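Local coordinates for LPG0439 HIT-related domain-containing protein (Legionella pneumophila subsp. pneumophila, PDB 5L0L), which is of unknown function but carries a HIT-related domain, of a clan whose members typically bind nucleotides, in a protein that probably has a transmembrane helix, at residues 49-54 with 129-134; 34-39 with 55-60; 143-148 with 176-181. All blocks are in the same frame, centred on the assembly; numbering follows the deposited sequence.

Contact 1: 49-54 with 129-134. With SO4 (sulfate ion), chain C.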
# COMPACT_ATOMS: atom_id res chain seq x y z
N TYR A 49 11.16 -10.70 -4.34
CA TYR A 49 11.93 -9.61 -4.93
C TYR A 49 11.53 -8.26 -4.32
O TYR A 49 11.30 -7.30 -5.04
CB TYR A 49 11.78 -9.60 -6.47
CG TYR A 49 11.95 -10.91 -7.22
CD1 TYR A 49 12.80 -11.93 -6.76
CD2 TYR A 49 11.27 -11.13 -8.40
CE1 TYR A 49 12.94 -13.11 -7.46
CE2 TYR A 49 11.44 -12.29 -9.14
CZ TYR A 49 12.26 -13.29 -8.67
OH TYR A 49 12.39 -14.44 -9.36
N ARG A 50 11.42 -8.20 -2.98
CA ARG A 50 10.98 -6.98 -2.31
C ARG A 50 11.79 -5.76 -2.73
O ARG A 50 13.04 -5.83 -2.75
CB ARG A 50 11.12 -7.11 -0.80
CG ARG A 50 10.00 -7.80 -0.09
CD ARG A 50 10.37 -7.99 1.39
NE ARG A 50 10.27 -6.75 2.14
CZ ARG A 50 10.22 -6.67 3.48
NH1 ARG A 50 10.38 -7.75 4.24
NH2 ARG A 50 10.05 -5.48 4.05
N ILE A 51 11.09 -4.65 -3.00
CA ILE A 51 11.72 -3.34 -3.13
C ILE A 51 11.23 -2.40 -2.03
O ILE A 51 10.19 -2.64 -1.40
CB ILE A 51 11.47 -2.69 -4.50
CG1 ILE A 51 9.98 -2.48 -4.74
CG2 ILE A 51 12.16 -3.50 -5.60
CD1 ILE A 51 9.66 -1.62 -5.94
N ILE A 52 12.02 -1.37 -1.78
CA ILE A 52 11.61 -0.24 -0.93
C ILE A 52 11.59 1.00 -1.83
O ILE A 52 12.54 1.26 -2.57
CB ILE A 52 12.60 -0.01 0.21
CG1 ILE A 52 12.76 -1.28 1.06
CG2 ILE A 52 12.16 1.18 1.09
CD1 ILE A 52 13.98 -1.25 1.97
N ILE A 53 10.49 1.74 -1.78
CA ILE A 53 10.35 2.99 -2.47
C ILE A 53 10.34 4.02 -1.36
O ILE A 53 9.49 3.94 -0.45
CB ILE A 53 9.03 3.05 -3.25
CG1 ILE A 53 8.97 1.89 -4.25
CG2 ILE A 53 8.88 4.43 -3.93
CD1 ILE A 53 7.70 1.85 -5.07
N ARG A 54 11.30 4.96 -1.43
CA ARG A 54 11.54 5.89 -0.35
C ARG A 54 11.63 7.33 -0.83
O ARG A 54 12.25 7.62 -1.85
CB ARG A 54 12.81 5.47 0.42
CG ARG A 54 13.31 6.47 1.46
CD ARG A 54 14.30 7.42 0.85
NE ARG A 54 14.94 8.31 1.84
CZ ARG A 54 16.10 8.08 2.46
NH1 ARG A 54 16.82 6.97 2.25
NH2 ARG A 54 16.55 8.99 3.30
N LEU A 129 7.49 2.91 1.29
CA LEU A 129 6.64 1.74 1.26
C LEU A 129 7.39 0.56 0.65
O LEU A 129 8.45 0.72 0.05
CB LEU A 129 5.32 1.99 0.55
CG LEU A 129 5.25 2.36 -0.93
CD1 LEU A 129 5.46 1.17 -1.84
CD2 LEU A 129 3.89 2.99 -1.22
N HIS A 130 6.81 -0.61 0.86
CA HIS A 130 7.38 -1.90 0.45
C HIS A 130 6.51 -2.44 -0.67
O HIS A 130 5.30 -2.31 -0.62
CB HIS A 130 7.32 -2.90 1.60
CG HIS A 130 8.02 -2.42 2.82
ND1 HIS A 130 9.38 -2.54 2.97
CD2 HIS A 130 7.56 -1.75 3.91
CE1 HIS A 130 9.73 -1.96 4.12
NE2 HIS A 130 8.64 -1.52 4.72
N MSE A 131 7.13 -3.09 -1.64
CA MSE A 131 6.40 -3.72 -2.75
C MSE A 131 7.10 -5.05 -3.06
O MSE A 131 8.33 -5.18 -2.89
CB MSE A 131 6.37 -2.78 -3.96
CG MSE A 131 5.60 -3.38 -5.11
SE MSE A 131 5.45 -2.14 -6.65
CE MSE A 131 4.42 -0.73 -5.77
N TRP A 132 6.32 -6.05 -3.46
CA TRP A 132 6.87 -7.37 -3.75
C TRP A 132 5.91 -8.11 -4.66
O TRP A 132 4.80 -7.61 -4.96
CB TRP A 132 7.12 -8.16 -2.45
CG TRP A 132 5.86 -8.38 -1.67
CD1 TRP A 132 5.07 -9.49 -1.69
CD2 TRP A 132 5.22 -7.45 -0.78
NE1 TRP A 132 3.96 -9.30 -0.89
CE2 TRP A 132 4.03 -8.06 -0.31
CE3 TRP A 132 5.53 -6.15 -0.33
CZ2 TRP A 132 3.16 -7.45 0.60
CZ3 TRP A 132 4.63 -5.52 0.52
CH2 TRP A 132 3.47 -6.16 0.97
N GLY A 133 6.35 -9.26 -5.14
CA GLY A 133 5.55 -10.09 -6.06
C GLY A 133 5.14 -11.41 -5.41
O GLY A 133 5.88 -11.95 -4.55
N ARG A 134 3.99 -11.92 -5.85
CA ARG A 134 3.49 -13.23 -5.47
C ARG A 134 3.34 -14.14 -6.69
O ARG A 134 3.00 -13.72 -7.80
CB ARG A 134 2.13 -13.12 -4.72
CG ARG A 134 2.14 -12.16 -3.53
CD ARG A 134 3.11 -12.60 -2.42
NE ARG A 134 2.75 -13.89 -1.84
CZ ARG A 134 1.79 -14.07 -0.92
NH1 ARG A 134 1.53 -15.28 -0.50
NH2 ARG A 134 1.09 -13.04 -0.41
S SO4 C . 8.79 -0.67 8.05
O1 SO4 C . 10.07 -0.23 7.43
O2 SO4 C . 8.89 -0.12 9.40
O3 SO4 C . 7.83 -0.08 7.13
O4 SO4 C . 9.06 -2.11 7.96
O HOH W 1 10.63 -4.12 1.05
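R50, just ahead of strand 51-58, reaches over the antiparallel strand pair to H130, an example of a sheet with two unlike faces: R50, H130 and I52 line the one that carries the polar groups, I51, I53, L129 and M131 the apolar one. The guanidinium plane stands 76° to the imidazole. R50 NH2 comes within 3.2 Å of H130 ND1, which lies at the edge of the guanidinium group. A turn at chi3 (75°) swings the tip of the arginine toward the histidine. One water joins the pair, accepting from R50 NE, donating to I51 O and meeting H130 ND1 at 2.8 Å at the edge of the ring. From the far side of the imidazole, H130 NE2 donates to sulfate O3 (2.9 Å) and more weakly to O1. R50 is anchored elsewhere too, through a salt bridge from NH1 to D45, while its CG runs beside W132 CB at 3.7 Å.

Backbone bonds I51 N to M131 O (2.8 Å) and I53 N to L129 O (2.9 Å), each with its reciprocal, fix the register. On the apolar face I51, I53 and M131 pack on helix 73-92, and L129 on F99 of the second subunit. The selenomethionine M131 has CG trans to its backbone N (chi1 -179°) and folds at chi3, bringing CE to 4.2 Å from I53 CD1; I51 CG1 lies 3.7 Å from M131 CB.

H128 and H130 fit the first two histidines of the HIT signature, with W132 in the place of the third. H128 and the backbone N-H groups of G103 and N105 complete the grip on the sulfate, probably a crystallisation ion. An anion held this way is consistent with a phosphate-binding pocket, as in HIT relatives; the water probably steadies the ring at ND1.

Contact 2: 34-39 with 55-60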
# COMPACT_ATOMS: atom_id res chain seq x y z
N LYS A 34 10.23 17.98 -8.78
CA LYS A 34 10.38 18.50 -7.44
C LYS A 34 10.62 17.44 -6.36
O LYS A 34 11.49 17.62 -5.51
CB LYS A 34 9.14 19.31 -7.09
CG LYS A 34 9.29 20.14 -5.83
CD LYS A 34 8.08 21.03 -5.54
CE LYS A 34 8.06 21.42 -4.07
NZ LYS A 34 6.89 22.28 -3.73
N TYR A 35 9.83 16.37 -6.36
CA TYR A 35 9.91 15.37 -5.29
C TYR A 35 10.74 14.19 -5.76
O TYR A 35 10.45 13.61 -6.81
CB TYR A 35 8.51 14.94 -4.85
CG TYR A 35 7.68 16.11 -4.35
CD1 TYR A 35 7.82 16.60 -3.05
CD2 TYR A 35 6.77 16.75 -5.20
CE1 TYR A 35 7.06 17.69 -2.60
CE2 TYR A 35 6.01 17.84 -4.76
CZ TYR A 35 6.16 18.30 -3.47
OH TYR A 35 5.40 19.38 -3.06
N HIS A 36 11.78 13.87 -5.00
CA HIS A 36 12.76 12.84 -5.40
C HIS A 36 12.57 11.57 -4.56
O HIS A 36 12.49 11.66 -3.32
CB HIS A 36 14.18 13.33 -5.16
CG HIS A 36 14.48 14.65 -5.81
ND1 HIS A 36 14.52 14.81 -7.18
CD2 HIS A 36 14.73 15.87 -5.27
CE1 HIS A 36 14.78 16.08 -7.46
NE2 HIS A 36 14.91 16.74 -6.32
N TYR A 37 12.54 10.42 -5.22
CA TYR A 37 12.31 9.11 -4.58
C TYR A 37 13.36 8.09 -5.04
O TYR A 37 13.79 8.14 -6.19
CB TYR A 37 10.91 8.58 -4.94
CG TYR A 37 9.80 9.51 -4.51
CD1 TYR A 37 9.41 10.57 -5.32
CD2 TYR A 37 9.18 9.36 -3.28
CE1 TYR A 37 8.41 11.45 -4.94
CE2 TYR A 37 8.17 10.24 -2.88
CZ TYR A 37 7.82 11.30 -3.70
OH TYR A 37 6.84 12.17 -3.30
N SER A 38 13.80 7.21 -4.14
CA SER A 38 14.67 6.09 -4.48
C SER A 38 13.88 4.79 -4.53
O SER A 38 12.92 4.62 -3.79
CB SER A 38 15.81 5.93 -3.48
OG SER A 38 15.35 5.60 -2.21
N VAL A 39 14.26 3.92 -5.45
CA VAL A 39 13.75 2.58 -5.56
C VAL A 39 14.94 1.64 -5.42
O VAL A 39 15.87 1.69 -6.24
CB VAL A 39 13.04 2.36 -6.91
CG1 VAL A 39 12.59 0.92 -7.02
CG2 VAL A 39 11.89 3.38 -7.09
N TYR A 55 11.01 8.22 -0.07
CA TYR A 55 11.06 9.65 -0.38
C TYR A 55 12.37 10.19 0.16
O TYR A 55 12.62 10.10 1.36
CB TYR A 55 9.89 10.34 0.31
CG TYR A 55 9.88 11.85 0.22
CD1 TYR A 55 10.08 12.50 -0.99
CD2 TYR A 55 9.62 12.62 1.36
CE1 TYR A 55 10.06 13.90 -1.06
CE2 TYR A 55 9.58 14.02 1.29
CZ TYR A 55 9.83 14.64 0.08
OH TYR A 55 9.78 16.05 0.01
N LEU A 56 13.19 10.74 -0.73
CA LEU A 56 14.48 11.30 -0.36
C LEU A 56 14.34 12.74 0.14
O LEU A 56 14.71 13.04 1.27
CB LEU A 56 15.44 11.27 -1.57
CG LEU A 56 15.79 9.90 -2.13
CD1 LEU A 56 16.37 9.99 -3.55
CD2 LEU A 56 16.76 9.21 -1.19
N ASN A 57 13.82 13.60 -0.71
CA ASN A 57 13.76 15.03 -0.43
C ASN A 57 13.01 15.78 -1.52
O ASN A 57 12.71 15.23 -2.58
CB ASN A 57 15.19 15.61 -0.32
CG ASN A 57 15.92 15.60 -1.65
OD1 ASN A 57 16.08 14.56 -2.28
ND2 ASN A 57 16.38 16.75 -2.07
N GLU A 58 12.79 17.07 -1.26
CA GLU A 58 12.14 17.97 -2.19
C GLU A 58 13.18 19.04 -2.59
O GLU A 58 13.93 19.50 -1.74
CB GLU A 58 10.92 18.59 -1.50
CG GLU A 58 10.32 19.79 -2.19
CD GLU A 58 11.03 21.10 -1.88
OE1 GLU A 58 11.34 21.33 -0.68
OE2 GLU A 58 11.28 21.87 -2.83
N GLY A 59 13.22 19.40 -3.87
CA GLY A 59 14.11 20.47 -4.35
C GLY A 59 15.55 20.16 -3.96
O GLY A 59 16.05 19.08 -4.26
N ASP A 60 16.17 21.08 -3.23
CA ASP A 60 17.54 20.94 -2.71
C ASP A 60 17.61 20.71 -1.21
O ASP A 60 18.69 20.83 -0.62
CB ASP A 60 18.35 22.20 -3.07
CG ASP A 60 18.78 22.22 -4.52
OD1 ASP A 60 18.49 21.23 -5.25
OD2 ASP A 60 19.42 23.21 -4.94
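H36 faces both L56 and N57 across a β hairpin, the signature of a classic β bulge, in which the extra residue on strand 51-58 shifts the register by one between H36 and Y37. L56 N donates to H36 O and H36 N to N57 O (2.9 Å), so the backbone of H36 spans the bulge. Its imidazole lies across the N57 amide, the two planes 28° apart and H36 CD2 3.5 Å from N57 OD1. H36 ND1 is held by T30 in the next strand.

On the other face Y55 carries the contact. Its CG is anti to the backbone N (chi1 173°), which lays the ring across the neighbouring strand: Y55 CD1 sits over one face of the Y37 ring, 3.5 Å from Y37 CE2, although the two rings are turned 39° to each other. Both phenols end at E75 of helix 73-92, Y37 OH on its backbone O and Y55 OH on its carboxylate, tying the hairpin to the helix.

L56, whose backbone angles fall in the alpha region at the bulge, reaches toward S38, with CD1 3.8 Å from S38 N. At the open end of the hairpin, beside the G59 N to K34 O bond, H36 NE2 makes a weak bond of 3.3 Å to G59 O.

Contact 3: 143-148 with 176-181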
# COMPACT_ATOMS: atom_id res chain seq x y z
N ALA A 143 15.89 -15.54 -13.97
CA ALA A 143 16.74 -16.74 -14.03
C ALA A 143 17.78 -16.77 -12.91
O ALA A 143 18.50 -15.79 -12.67
CB ALA A 143 17.40 -16.90 -15.41
N GLY A 144 17.79 -17.88 -12.17
CA GLY A 144 18.73 -18.11 -11.07
C GLY A 144 18.21 -17.59 -9.73
O GLY A 144 18.88 -17.75 -8.70
N VAL A 145 17.02 -16.98 -9.71
CA VAL A 145 16.54 -16.35 -8.46
C VAL A 145 15.10 -16.82 -8.19
O VAL A 145 14.16 -16.29 -8.76
CB VAL A 145 16.58 -14.81 -8.53
CG1 VAL A 145 16.35 -14.23 -7.13
CG2 VAL A 145 17.87 -14.27 -9.15
N PRO A 146 14.92 -17.80 -7.30
CA PRO A 146 13.56 -18.22 -6.94
C PRO A 146 12.83 -17.04 -6.29
O PRO A 146 13.45 -16.26 -5.56
CB PRO A 146 13.77 -19.33 -5.90
CG PRO A 146 15.20 -19.63 -5.92
CD PRO A 146 15.96 -18.54 -6.57
N LEU A 147 11.55 -16.93 -6.56
CA LEU A 147 10.76 -15.86 -5.99
C LEU A 147 10.78 -15.87 -4.46
O LEU A 147 11.01 -14.83 -3.84
CB LEU A 147 9.31 -15.96 -6.50
CG LEU A 147 8.37 -14.83 -6.01
CD1 LEU A 147 8.79 -13.49 -6.62
CD2 LEU A 147 6.92 -15.17 -6.35
N ARG A 148 10.58 -17.05 -3.89
CA ARG A 148 10.45 -17.25 -2.45
C ARG A 148 9.20 -16.53 -1.91
O ARG A 148 8.39 -16.00 -2.67
CB ARG A 148 11.73 -16.82 -1.70
CG ARG A 148 12.97 -17.55 -2.21
CD ARG A 148 14.18 -16.78 -1.72
NE ARG A 148 15.40 -17.47 -2.01
CZ ARG A 148 16.31 -17.13 -2.92
NH1 ARG A 148 16.20 -16.07 -3.72
NH2 ARG A 148 17.36 -17.92 -3.05
N GLU A 176 24.79 -13.09 -3.20
CA GLU A 176 25.44 -12.01 -4.00
C GLU A 176 25.14 -12.11 -5.51
O GLU A 176 24.75 -11.09 -6.10
CB GLU A 176 26.97 -11.94 -3.76
CG GLU A 176 27.63 -10.65 -4.30
CD GLU A 176 29.16 -10.59 -4.22
OE1 GLU A 176 29.78 -11.29 -3.38
OE2 GLU A 176 29.78 -9.80 -5.02
N GLU A 177 25.32 -13.27 -6.14
CA GLU A 177 25.04 -13.37 -7.57
C GLU A 177 23.56 -13.22 -7.88
O GLU A 177 23.20 -12.62 -8.90
CB GLU A 177 25.62 -14.67 -8.12
CG GLU A 177 27.14 -14.62 -8.09
CD GLU A 177 27.73 -13.37 -8.76
OE1 GLU A 177 27.39 -13.08 -9.94
OE2 GLU A 177 28.57 -12.68 -8.10
N GLU A 178 22.71 -13.70 -6.97
CA GLU A 178 21.27 -13.55 -7.18
C GLU A 178 20.83 -12.08 -7.09
O GLU A 178 20.01 -11.65 -7.88
CB GLU A 178 20.48 -14.40 -6.16
CG GLU A 178 20.68 -15.88 -6.43
CD GLU A 178 19.98 -16.79 -5.43
OE1 GLU A 178 19.09 -16.35 -4.66
OE2 GLU A 178 20.34 -17.99 -5.44
N LEU A 179 21.41 -11.35 -6.14
CA LEU A 179 21.14 -9.91 -6.00
C LEU A 179 21.51 -9.19 -7.29
O LEU A 179 20.73 -8.39 -7.82
CB LEU A 179 21.88 -9.33 -4.82
CG LEU A 179 21.81 -7.80 -4.63
CD1 LEU A 179 20.36 -7.33 -4.50
CD2 LEU A 179 22.66 -7.43 -3.43
N LYS A 180 22.70 -9.47 -7.78
CA LYS A 180 23.15 -8.84 -9.03
C LYS A 180 22.20 -9.14 -10.21
O LYS A 180 21.88 -8.25 -10.99
CB LYS A 180 24.58 -9.25 -9.36
CG LYS A 180 25.61 -8.62 -8.45
CD LYS A 180 27.01 -8.97 -9.00
CE LYS A 180 28.02 -9.50 -8.02
NZ LYS A 180 29.03 -8.49 -7.62
N ALA A 181 21.77 -10.40 -10.33
CA ALA A 181 20.85 -10.80 -11.41
C ALA A 181 19.49 -10.08 -11.29
O ALA A 181 18.94 -9.61 -12.25
CB ALA A 181 20.64 -12.31 -11.39
O HOH W 2 20.47 -19.35 -7.69
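E178 OE1 is gripped by two nitrogens of R148, NH2 at 2.8 Å and NH1 at 3.1 Å, an end-on salt bridge that shows how one oxygen can take up a whole guanidinium tip. NH2 uses the syn lone pair of OE1, whereas NH1 approaches nearly along the C-O bond. Carboxylate and guanidinium are almost coplanar, 23° apart, and P146 CG lies over one face of the guanidinium. Both side chains are drawn out: R148 is extended from CG to NE, and E178 beyond CG (chi2 177°), so the two charges meet well clear of their backbones.

The other carboxylate oxygen, OE2, is linked through a water to G144 O, whose carbonyl also rests 3.4 Å from E178 CG. Alongside the polar bridge V145 CG2 makes a small apolar contact with A181 CB at 4.1 Å, and the backbone carbonyl E178 O lies 3.6 Å from the same methyl. V145 O, in turn, receives Y49 OH.

E178 lies in the first turn of helix 176-194, where N175 OD1 accepts from its N-H. The salt bridge and the water link loop 143-148 to this helix start at the surface; separately, the helix's N-terminal end may favour the carboxylate's negative charge.

The three contacts run from core to surface. Contacts 1 and 2 share strand 51-58 in the six-stranded sheet and are continuous, R54 O meeting S38 N at 2.8 Å. Both rest on helix 73-92, contact 1 through aliphatic side chains and selenomethionine, contact 2, only partly buried, through Y35 and Y37, with Y37 and Y55 also bonded to E75. Contact 3, a loop on a helix outside the sheet, relies mainly on a salt bridge and a bridging water, with one small apolar contact. Y49 OH donates to V145 O, 2.6 Å away, joining it to contact 1; contacts 2 and 3 stay about 10 Å apart at their nearest atoms.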